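Local coordinates for piwi domain-containing protein (Vanderwaltozyma polyspora, PDB 5THE) that probably binds RNA as the C-terminal lobe of a budding yeast Argonaute, the part that carries the Piwi domain, at residues Phe44-Lys49 against Glu56-Asn61; Ile124-Phe129 against Leu175-Asn180; Asn254-Asp259 against Cys472-Tyr477. One frame throughout, in Å; residues are numbered along the deposited sequence.

Contact 1. Residues Phe44-Lys49 against Glu56-Asn61; sequences FEYKDK and EESKGN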
loop_
_atom_site.group_PDB
_atom_site.type_symbol
_atom_site.label_atom_id
_atom_site.label_comp_id
_atom_site.label_asym_id
_atom_site.label_seq_id
_atom_site.Cartn_x
_atom_site.Cartn_y
_atom_site.Cartn_z
ATOM N N PHE A 44 -5.580 5.570 19.583
ATOM C CA PHE A 44 -6.574 4.527 19.793
ATOM C C PHE A 44 -5.845 3.224 20.076
ATOM O O PHE A 44 -5.177 2.679 19.194
ATOM C CB PHE A 44 -7.504 4.374 18.595
ATOM C CG PHE A 44 -8.400 3.186 18.703
ATOM C CD1 PHE A 44 -9.085 2.937 19.886
ATOM C CD2 PHE A 44 -8.554 2.310 17.641
ATOM C CE1 PHE A 44 -9.908 1.834 20.013
ATOM C CE2 PHE A 44 -9.383 1.200 17.760
ATOM C CZ PHE A 44 -10.064 0.964 18.948
ATOM N N GLU A 45 -5.968 2.726 21.295
ATOM C CA GLU A 45 -5.448 1.415 21.653
ATOM C C GLU A 45 -6.632 0.523 21.995
ATOM O O GLU A 45 -7.334 0.767 22.982
ATOM C CB GLU A 45 -4.468 1.478 22.824
ATOM C CG GLU A 45 -3.882 0.105 23.099
ATOM C CD GLU A 45 -2.899 0.096 24.246
ATOM O OE1 GLU A 45 -2.917 1.063 25.033
ATOM O OE2 GLU A 45 -2.117 -0.881 24.359
ATOM N N TYR A 46 -6.857 -0.502 21.177
ATOM C CA TYR A 46 -7.861 -1.501 21.517
ATOM C C TYR A 46 -7.447 -2.230 22.784
ATOM O O TYR A 46 -6.325 -2.730 22.879
ATOM C CB TYR A 46 -8.051 -2.522 20.390
ATOM C CG TYR A 46 -9.061 -3.581 20.799
ATOM C CD1 TYR A 46 -10.424 -3.347 20.670
ATOM C CD2 TYR A 46 -8.651 -4.790 21.347
ATOM C CE1 TYR A 46 -11.349 -4.294 21.057
ATOM C CE2 TYR A 46 -9.570 -5.741 21.748
ATOM C CZ TYR A 46 -10.917 -5.486 21.596
ATOM O OH TYR A 46 -11.836 -6.430 21.990
ATOM N N LYS A 47 -8.365 -2.315 23.743
ATOM C CA LYS A 47 -8.136 -3.042 24.979
ATOM C C LYS A 47 -9.208 -4.114 25.131
ATOM O O LYS A 47 -10.393 -3.860 24.903
ATOM C CB LYS A 47 -8.117 -2.092 26.195
ATOM C CG LYS A 47 -6.937 -1.134 26.159
ATOM C CD LYS A 47 -6.772 -0.367 27.458
ATOM C CE LYS A 47 -5.567 0.568 27.392
ATOM N NZ LYS A 47 -5.489 1.415 28.605
ATOM N N ASP A 48 -8.762 -5.315 25.493
ATOM C CA ASP A 48 -9.638 -6.472 25.570
ATOM C C ASP A 48 -10.827 -6.221 26.497
ATOM O O ASP A 48 -10.692 -5.616 27.566
ATOM C CB ASP A 48 -8.858 -7.679 26.091
ATOM C CG ASP A 48 -7.930 -8.287 25.074
ATOM O OD1 ASP A 48 -8.121 -8.109 23.849
ATOM O OD2 ASP A 48 -7.008 -8.998 25.522
ATOM N N LYS A 49 -11.995 -6.708 26.078
ATOM C CA LYS A 49 -13.173 -6.802 26.931
ATOM C C LYS A 49 -13.915 -8.085 26.612
ATOM O O LYS A 49 -13.662 -8.754 25.603
ATOM C CB LYS A 49 -14.122 -5.600 26.766
ATOM C CG LYS A 49 -13.503 -4.287 27.284
ATOM C CD LYS A 49 -14.495 -3.122 27.316
ATOM C CE LYS A 49 -13.804 -1.856 27.819
ATOM N NZ LYS A 49 -14.740 -0.773 28.237
ATOM N N GLU A 56 -15.473 -5.825 20.550
ATOM C CA GLU A 56 -14.431 -6.448 19.741
ATOM C C GLU A 56 -14.413 -5.921 18.309
ATOM O O GLU A 56 -13.368 -5.958 17.653
ATOM C CB GLU A 56 -14.620 -7.965 19.736
ATOM C CG GLU A 56 -15.882 -8.427 19.024
ATOM C CD GLU A 56 -17.139 -8.273 19.854
ATOM O OE1 GLU A 56 -17.038 -7.873 21.036
ATOM O OE2 GLU A 56 -18.236 -8.559 19.314
ATOM N N GLU A 57 -15.544 -5.431 17.798
ATOM C CA GLU A 57 -15.566 -5.012 16.400
ATOM C C GLU A 57 -14.757 -3.757 16.164
ATOM O O GLU A 57 -14.567 -3.375 15.005
ATOM C CB GLU A 57 -17.000 -4.808 15.926
ATOM C CG GLU A 57 -17.861 -6.018 16.222
ATOM C CD GLU A 57 -19.197 -5.981 15.514
ATOM O OE1 GLU A 57 -19.918 -6.994 15.571
ATOM O OE2 GLU A 57 -19.525 -4.942 14.914
ATOM N N SER A 58 -14.246 -3.143 17.222
ATOM C CA SER A 58 -13.434 -1.947 17.101
ATOM C C SER A 58 -11.946 -2.256 17.001
ATOM O O SER A 58 -11.173 -1.360 16.676
ATOM C CB SER A 58 -13.700 -1.006 18.294
ATOM O OG SER A 58 -13.082 -1.464 19.482
ATOM N N LYS A 59 -11.519 -3.489 17.275
ATOM C CA LYS A 59 -10.111 -3.825 17.090
ATOM C C LYS A 59 -9.766 -3.765 15.600
ATOM O O LYS A 59 -10.410 -4.424 14.778
ATOM C CB LYS A 59 -9.799 -5.210 17.646
ATOM C CG LYS A 59 -8.289 -5.488 17.663
ATOM C CD LYS A 59 -7.974 -6.869 18.241
ATOM C CE LYS A 59 -6.470 -7.066 18.356
ATOM N NZ LYS A 59 -6.127 -8.451 18.833
ATOM N N GLY A 60 -8.767 -2.957 15.248
ATOM C CA GLY A 60 -8.402 -2.836 13.846
ATOM C C GLY A 60 -9.481 -2.206 12.998
ATOM O O GLY A 60 -9.594 -2.516 11.810
ATOM N N ASN A 61 -10.289 -1.319 13.574
ATOM C CA ASN A 61 -11.493 -0.848 12.888
ATOM C C ASN A 61 -11.918 0.413 13.643
ATOM O O ASN A 61 -12.675 0.337 14.605
ATOM C CB ASN A 61 -12.593 -1.901 12.901
ATOM C CG ASN A 61 -13.872 -1.461 12.172
ATOM O OD1 ASN A 61 -14.963 -1.872 12.532
ATOM N ND2 ASN A 61 -13.742 -0.640 11.189
HETATM O O HOH W 1 -7.945 -8.734 21.096
#
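The backbones come nearest at Y46 and K59, whose CA atoms are 5.5 Å apart, where the irregular segment 44-49 passes the 3-10 turn at 56-58 and the type II beta turn from S58 to N61. Y46 contributes the largest share of the buried surface. Its CG is anti to the backbone N (chi1 178°), and this carries the ring across to K59. K59 CB sits over the middle of one face, 3.6 Å from the centroid of the Y46 ring. It lies only 13° off the ring normal, a clear CH-pi contact. The two side chains cross at about a right angle, and K59 CG and CD run on over the CD2 side of the ring. S58 OG, hydrogen-bonded to H55 O, meets the same ring at its edge, in plane, 3.5 Å from Y46 CD1. At the far end, Y46 OH is 3.4 Å from E56 CA, and the E56 side chain runs alongside the tyrosine. F44 touches with its edge: its CE2 is 3.3 Å from S58 O, which lies in the ring plane. With an alanine here in place of Y46, K59 would probably lose the ring beneath its methylenes, and a gap would open beside S58 and E56. Beyond the ring the extended K59 chain takes NZ to the carbonyl oxygens of L32 and P421. A water accepts from K59 NZ at 2.9 Å and donates to D48 OD1 at 2.8 Å. D48 OD2 is bonded to N405. The lysine thus packs by its stem and bonds by its ammonium. No direct hydrogen bond joins the two segments; ring packing and one bridging water link them, and H55, between them, adds a bond to K47 O.

Contact 2. Residues Ile124-Phe129 against Leu175-Asn180; sequences ILINQF and LNLLEN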
loop_
_atom_site.group_PDB
_atom_site.type_symbol
_atom_site.label_atom_id
_atom_site.label_comp_id
_atom_site.label_asym_id
_atom_site.label_seq_id
_atom_site.Cartn_x
_atom_site.Cartn_y
_atom_site.Cartn_z
ATOM N N ILE A 124 -13.971 22.386 -14.312
ATOM C CA ILE A 124 -13.744 22.383 -15.751
ATOM C C ILE A 124 -14.342 21.118 -16.343
ATOM O O ILE A 124 -14.098 20.012 -15.845
ATOM C CB ILE A 124 -12.249 22.484 -16.074
ATOM C CG1 ILE A 124 -11.722 23.841 -15.609
ATOM C CG2 ILE A 124 -12.015 22.229 -17.555
ATOM C CD1 ILE A 124 -10.242 23.960 -15.723
ATOM N N LEU A 125 -15.112 21.282 -17.412
ATOM C CA LEU A 125 -15.760 20.177 -18.097
ATOM C C LEU A 125 -14.919 19.760 -19.294
ATOM O O LEU A 125 -14.543 20.599 -20.120
ATOM C CB LEU A 125 -17.172 20.571 -18.543
ATOM C CG LEU A 125 -17.919 19.527 -19.382
ATOM C CD1 LEU A 125 -18.148 18.263 -18.581
ATOM C CD2 LEU A 125 -19.263 20.068 -19.884
ATOM N N ILE A 126 -14.616 18.470 -19.383
ATOM C CA ILE A 126 -13.879 17.911 -20.514
ATOM C C ILE A 126 -14.740 16.848 -21.184
ATOM O O ILE A 126 -15.075 15.825 -20.568
ATOM C CB ILE A 126 -12.524 17.337 -20.079
ATOM C CG1 ILE A 126 -11.607 18.481 -19.634
ATOM C CG2 ILE A 126 -11.915 16.506 -21.199
ATOM C CD1 ILE A 126 -10.146 18.193 -19.769
ATOM N N ASN A 127 -15.090 17.081 -22.444
ATOM C CA ASN A 127 -15.860 16.135 -23.234
ATOM C C ASN A 127 -14.927 15.319 -24.113
ATOM O O ASN A 127 -13.802 15.730 -24.393
ATOM C CB ASN A 127 -16.886 16.863 -24.108
ATOM C CG ASN A 127 -17.959 17.532 -23.296
ATOM O OD1 ASN A 127 -18.618 16.890 -22.484
ATOM N ND2 ASN A 127 -18.144 18.833 -23.503
ATOM N N GLN A 128 -15.413 14.149 -24.542
ATOM C CA GLN A 128 -14.736 13.341 -25.550
ATOM C C GLN A 128 -13.325 12.969 -25.119
ATOM O O GLN A 128 -12.403 12.935 -25.934
ATOM C CB GLN A 128 -14.708 14.061 -26.899
ATOM C CG GLN A 128 -16.090 14.447 -27.398
ATOM C CD GLN A 128 -16.062 15.007 -28.807
ATOM O OE1 GLN A 128 -16.715 14.484 -29.707
ATOM N NE2 GLN A 128 -15.308 16.075 -29.002
ATOM N N PHE A 129 -13.144 12.694 -23.831
ATOM C CA PHE A 129 -11.876 12.169 -23.358
ATOM C C PHE A 129 -11.919 10.648 -23.391
ATOM O O PHE A 129 -12.884 10.031 -22.922
ATOM C CB PHE A 129 -11.543 12.655 -21.946
ATOM C CG PHE A 129 -10.266 12.072 -21.419
ATOM C CD1 PHE A 129 -10.264 10.835 -20.774
ATOM C CD2 PHE A 129 -9.059 12.736 -21.608
ATOM C CE1 PHE A 129 -9.080 10.272 -20.318
ATOM C CE2 PHE A 129 -7.865 12.186 -21.148
ATOM C CZ PHE A 129 -7.874 10.954 -20.498
ATOM N N LEU A 175 -4.423 17.935 -21.920
ATOM C CA LEU A 175 -3.003 18.214 -22.102
ATOM C C LEU A 175 -2.726 19.702 -22.040
ATOM O O LEU A 175 -1.758 20.138 -21.409
ATOM C CB LEU A 175 -2.523 17.654 -23.439
ATOM C CG LEU A 175 -2.395 16.138 -23.502
ATOM C CD1 LEU A 175 -1.941 15.710 -24.885
ATOM C CD2 LEU A 175 -1.436 15.648 -22.433
ATOM N N ASN A 176 -3.570 20.500 -22.693
ATOM C CA ASN A 176 -3.411 21.943 -22.620
ATOM C C ASN A 176 -3.646 22.444 -21.203
ATOM O O ASN A 176 -2.933 23.332 -20.718
ATOM C CB ASN A 176 -4.367 22.625 -23.595
ATOM C CG ASN A 176 -4.171 24.120 -23.629
ATOM O OD1 ASN A 176 -3.180 24.608 -24.172
ATOM N ND2 ASN A 176 -5.102 24.857 -23.033
ATOM N N LEU A 177 -4.643 21.876 -20.522
ATOM C CA LEU A 177 -4.931 22.264 -19.149
ATOM C C LEU A 177 -3.750 21.963 -18.230
ATOM O O LEU A 177 -3.397 22.781 -17.373
ATOM C CB LEU A 177 -6.193 21.539 -18.682
ATOM C CG LEU A 177 -6.869 21.952 -17.377
ATOM C CD1 LEU A 177 -8.312 21.461 -17.375
ATOM C CD2 LEU A 177 -6.119 21.413 -16.150
ATOM N N LEU A 178 -3.126 20.794 -18.391
ATOM C CA LEU A 178 -2.059 20.396 -17.476
ATOM C C LEU A 178 -0.809 21.256 -17.654
ATOM O O LEU A 178 -0.169 21.633 -16.669
ATOM C CB LEU A 178 -1.735 18.916 -17.666
ATOM C CG LEU A 178 -2.901 18.008 -17.274
ATOM C CD1 LEU A 178 -2.525 16.554 -17.442
ATOM C CD2 LEU A 178 -3.324 18.293 -15.844
ATOM N N GLU A 179 -0.446 21.586 -18.892
ATOM C CA GLU A 179 0.713 22.458 -19.094
ATOM C C GLU A 179 0.485 23.852 -18.517
ATOM O O GLU A 179 1.447 24.547 -18.178
ATOM C CB GLU A 179 1.053 22.574 -20.585
ATOM C CG GLU A 179 1.218 21.262 -21.322
ATOM C CD GLU A 179 0.689 21.296 -22.711
ATOM O OE1 GLU A 179 0.047 22.298 -23.049
ATOM O OE2 GLU A 179 0.897 20.309 -23.451
ATOM N N ASN A 180 -0.769 24.277 -18.390
ATOM C CA ASN A 180 -1.095 25.598 -17.875
ATOM C C ASN A 180 -1.495 25.574 -16.411
ATOM O O ASN A 180 -1.906 26.610 -15.879
ATOM C CB ASN A 180 -2.223 26.225 -18.693
ATOM C CG ASN A 180 -1.818 26.518 -20.119
ATOM O OD1 ASN A 180 -0.655 26.364 -20.493
ATOM N ND2 ASN A 180 -2.783 26.952 -20.927
#
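L177 meets I124 and I126, and it is the one residue of 175-180 that touches the strand. Along the helix, L175 comes first and packs on F211, not on the strand. Its carbonyl oxygen accepts the backbone N of E179 at 3.2 Å, a regular helical bond spanning the residue that makes the contact. L177 follows. Its CG is anti to the backbone N (chi1 -169°), which carries one methyl out to the strand. That methyl, CD1, makes all the close approaches. It meets I124 tip to tip, with L177 CD1 3.6 Å from I124 CD1. The branch methyl of the same isoleucine is hardly farther, with I124 CG2 3.8 Å from L177 CD1. I126, two residues on along the strand, adds a looser touch, its CD1 4.4 Å from L177 CD1. The leucine methyl therefore rests against two isoleucines that lie on the same face of the strand. L178 comes next and packs on I206 and F211, so it serves the neighbouring helix 197-210. The helix then runs out at N180, the first residue to leave helical geometry. Its backbone N makes only weak bonds to the carbonyl oxygens of N176 and L177. The interface is wholly apolar and small, burying 109 Å² in all. It is continued by L174, one turn earlier, which packs on I126 and F129, and by I82 of strand 77-85, which L177 also touches. The CA atoms of I124 and L177 stand 9.4 Å apart, a gap bridged by side chains alone. Helix 169-179 covers a parallel sheet in which strands 124-127 and 185-191 both pair with strand 77-85. Such a helix-flanked parallel sheet is consistent with the Rossmann-like MID domain of Argonaute proteins.

Contact 3. Residues Asn254-Asp259 against Cys472-Tyr477; sequences NKLLID and CNNLCY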
loop_
_atom_site.group_PDB
_atom_site.type_symbol
_atom_site.label_atom_id
_atom_site.label_comp_id
_atom_site.label_asym_id
_atom_site.label_seq_id
_atom_site.Cartn_x
_atom_site.Cartn_y
_atom_site.Cartn_z
ATOM N N ASN A 254 6.649 1.937 17.342
ATOM C CA ASN A 254 7.624 2.076 16.261
ATOM C C ASN A 254 9.027 1.642 16.675
ATOM O O ASN A 254 9.847 1.337 15.799
ATOM C CB ASN A 254 7.650 3.517 15.748
ATOM C CG ASN A 254 6.414 3.876 14.954
ATOM O OD1 ASN A 254 5.818 3.022 14.286
ATOM N ND2 ASN A 254 6.021 5.146 15.013
ATOM N N LYS A 255 9.317 1.602 17.978
ATOM C CA LYS A 255 10.624 1.136 18.441
ATOM C C LYS A 255 10.929 -0.260 17.919
ATOM O O LYS A 255 12.091 -0.588 17.648
ATOM C CB LYS A 255 10.679 1.147 19.974
ATOM C CG LYS A 255 10.685 2.540 20.566
ATOM C CD LYS A 255 10.633 2.508 22.066
ATOM C CE LYS A 255 10.759 3.911 22.639
ATOM N NZ LYS A 255 10.353 3.938 24.070
ATOM N N LEU A 256 9.895 -1.081 17.755
ATOM C CA LEU A 256 10.072 -2.412 17.197
ATOM C C LEU A 256 10.791 -2.370 15.860
ATOM O O LEU A 256 11.519 -3.303 15.513
ATOM C CB LEU A 256 8.707 -3.072 17.039
ATOM C CG LEU A 256 8.703 -4.593 17.088
ATOM C CD1 LEU A 256 9.081 -5.086 18.477
ATOM C CD2 LEU A 256 7.330 -5.087 16.679
ATOM N N LEU A 257 10.601 -1.302 15.091
ATOM C CA LEU A 257 11.199 -1.194 13.769
ATOM C C LEU A 257 12.377 -0.230 13.748
ATOM O O LEU A 257 12.704 0.321 12.693
ATOM C CB LEU A 257 10.134 -0.779 12.752
ATOM C CG LEU A 257 9.179 -1.916 12.349
ATOM C CD1 LEU A 257 7.990 -1.396 11.572
ATOM C CD2 LEU A 257 9.946 -2.943 11.529
ATOM N N ILE A 258 13.020 -0.010 14.894
ATOM C CA ILE A 258 14.195 0.849 14.982
ATOM C C ILE A 258 15.375 0.008 15.446
ATOM O O ILE A 258 15.279 -0.729 16.435
ATOM C CB ILE A 258 13.951 2.052 15.911
ATOM C CG1 ILE A 258 12.907 2.979 15.266
ATOM C CG2 ILE A 258 15.255 2.831 16.177
ATOM C CD1 ILE A 258 12.561 4.179 16.104
ATOM N N ASP A 259 16.467 0.084 14.698
ATOM C CA ASP A 259 17.695 -0.606 15.071
ATOM C C ASP A 259 18.259 0.079 16.309
ATOM O O ASP A 259 18.667 1.238 16.242
ATOM C CB ASP A 259 18.676 -0.550 13.908
ATOM C CG ASP A 259 19.980 -1.289 14.178
ATOM O OD1 ASP A 259 20.314 -1.560 15.353
ATOM O OD2 ASP A 259 20.683 -1.591 13.182
ATOM N N CYS A 472 4.745 -7.983 11.532
ATOM C CA CYS A 472 3.767 -8.249 10.483
ATOM C C CYS A 472 2.401 -7.740 10.890
ATOM O O CYS A 472 1.748 -7.003 10.140
ATOM C CB CYS A 472 3.717 -9.742 10.193
ATOM S SG CYS A 472 5.177 -10.281 9.291
ATOM N N ASN A 473 1.967 -8.100 12.100
ATOM C CA ASN A 473 0.666 -7.654 12.568
ATOM C C ASN A 473 0.623 -6.135 12.686
ATOM O O ASN A 473 -0.318 -5.502 12.203
ATOM C CB ASN A 473 0.319 -8.310 13.903
ATOM C CG ASN A 473 -1.094 -7.985 14.342
ATOM O OD1 ASN A 473 -2.049 -8.197 13.589
ATOM N ND2 ASN A 473 -1.235 -7.424 15.534
ATOM N N ASN A 474 1.643 -5.530 13.318
ATOM C CA ASN A 474 1.672 -4.077 13.476
ATOM C C ASN A 474 1.605 -3.366 12.131
ATOM O O ASN A 474 0.920 -2.345 11.985
ATOM C CB ASN A 474 2.943 -3.635 14.214
ATOM C CG ASN A 474 2.847 -3.822 15.711
ATOM O OD1 ASN A 474 1.887 -4.393 16.217
ATOM N ND2 ASN A 474 3.849 -3.345 16.422
ATOM N N LEU A 475 2.334 -3.876 11.143
ATOM C CA LEU A 475 2.373 -3.191 9.864
ATOM C C LEU A 475 1.035 -3.231 9.138
ATOM O O LEU A 475 0.858 -2.494 8.167
ATOM C CB LEU A 475 3.472 -3.786 8.992
ATOM C CG LEU A 475 4.886 -3.335 9.346
ATOM C CD1 LEU A 475 5.894 -4.126 8.551
ATOM C CD2 LEU A 475 5.017 -1.866 9.059
ATOM N N CYS A 476 0.101 -4.064 9.593
ATOM C CA CYS A 476 -1.251 -4.080 9.048
ATOM C C CYS A 476 -2.080 -2.889 9.500
ATOM O O CYS A 476 -3.107 -2.601 8.881
ATOM C CB CYS A 476 -1.941 -5.386 9.440
ATOM S SG CYS A 476 -1.196 -6.826 8.610
ATOM N N TYR A 477 -1.638 -2.169 10.522
ATOM C CA TYR A 477 -2.384 -1.053 11.074
ATOM C C TYR A 477 -1.955 0.299 10.515
ATOM O O TYR A 477 -2.480 1.318 10.956
ATOM C CB TYR A 477 -2.250 -1.043 12.606
ATOM C CG TYR A 477 -3.041 -2.128 13.299
ATOM C CD1 TYR A 477 -2.675 -3.477 13.179
ATOM C CD2 TYR A 477 -4.155 -1.813 14.068
ATOM C CE1 TYR A 477 -3.392 -4.470 13.814
ATOM C CE2 TYR A 477 -4.883 -2.802 14.710
ATOM C CZ TYR A 477 -4.490 -4.124 14.578
ATOM O OH TYR A 477 -5.214 -5.092 15.205
#
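L257 and L475 make the apolar part of this contact, and L256 with N474 the mixed part. In the first pair the methyls touch at the ends, with L257 CD1 3.9 Å from L475 CD2, and the side chains cross obliquely. L475 has CG beside its backbone N (chi1 -78°), and this brings the end of the side chain closer to L257 than its first bond suggests. In the second pair a methyl meets the amide nitrogen, coming in tilted above the amide plane: L256 CD2 is 3.9 Å from N474 ND2, and the side chains cross at about a right angle. This is van der Waals packing, and no hydrogen bond joins the segments.

Hydrogen bonds act within each segment instead. L257 N binds N254 O at 2.8 Å, and I258 N binds K255 O at 3.0 Å. These two bonds keep the chain coiled after helix 251-254, so that L256 and L257 both come to face the other segment. On the far side, Y477 N bonds to N474 O at 3.0 Å as helix 465-475 gives way.

Both segments belong to the Piwi domain, which has an RNase H-like fold. L256 and L257 also pack on I471 of helix 465-475, and L256 O accepts from Y467 there. N474 also touches L249 of strand 248-249, and the backbone of L257 is bonded to I266 in strand 264-274.

How the contacts relate
From the N terminus, contact 1 comes first. It closes a six-residue loop within the connection between strands 43-44 and 77-85. Contact 2 follows and closes a loop of 45 residues, part of it not modelled, bringing helix 169-179 back over strand 124-127. Contact 3 closes the longest span, 212 residues, and draws helix 465-475 to the chain just before strand 258-259. The three follow in series, so none encloses or crosses another. In space contacts 1 and 3 are neighbours: G60 CA lies 3.6 Å from Y477 CE2, which joins the early loop to the Piwi domain. Contact 2 stands apart, its centre about 43 Å from that of contact 3, across the centre of the chain.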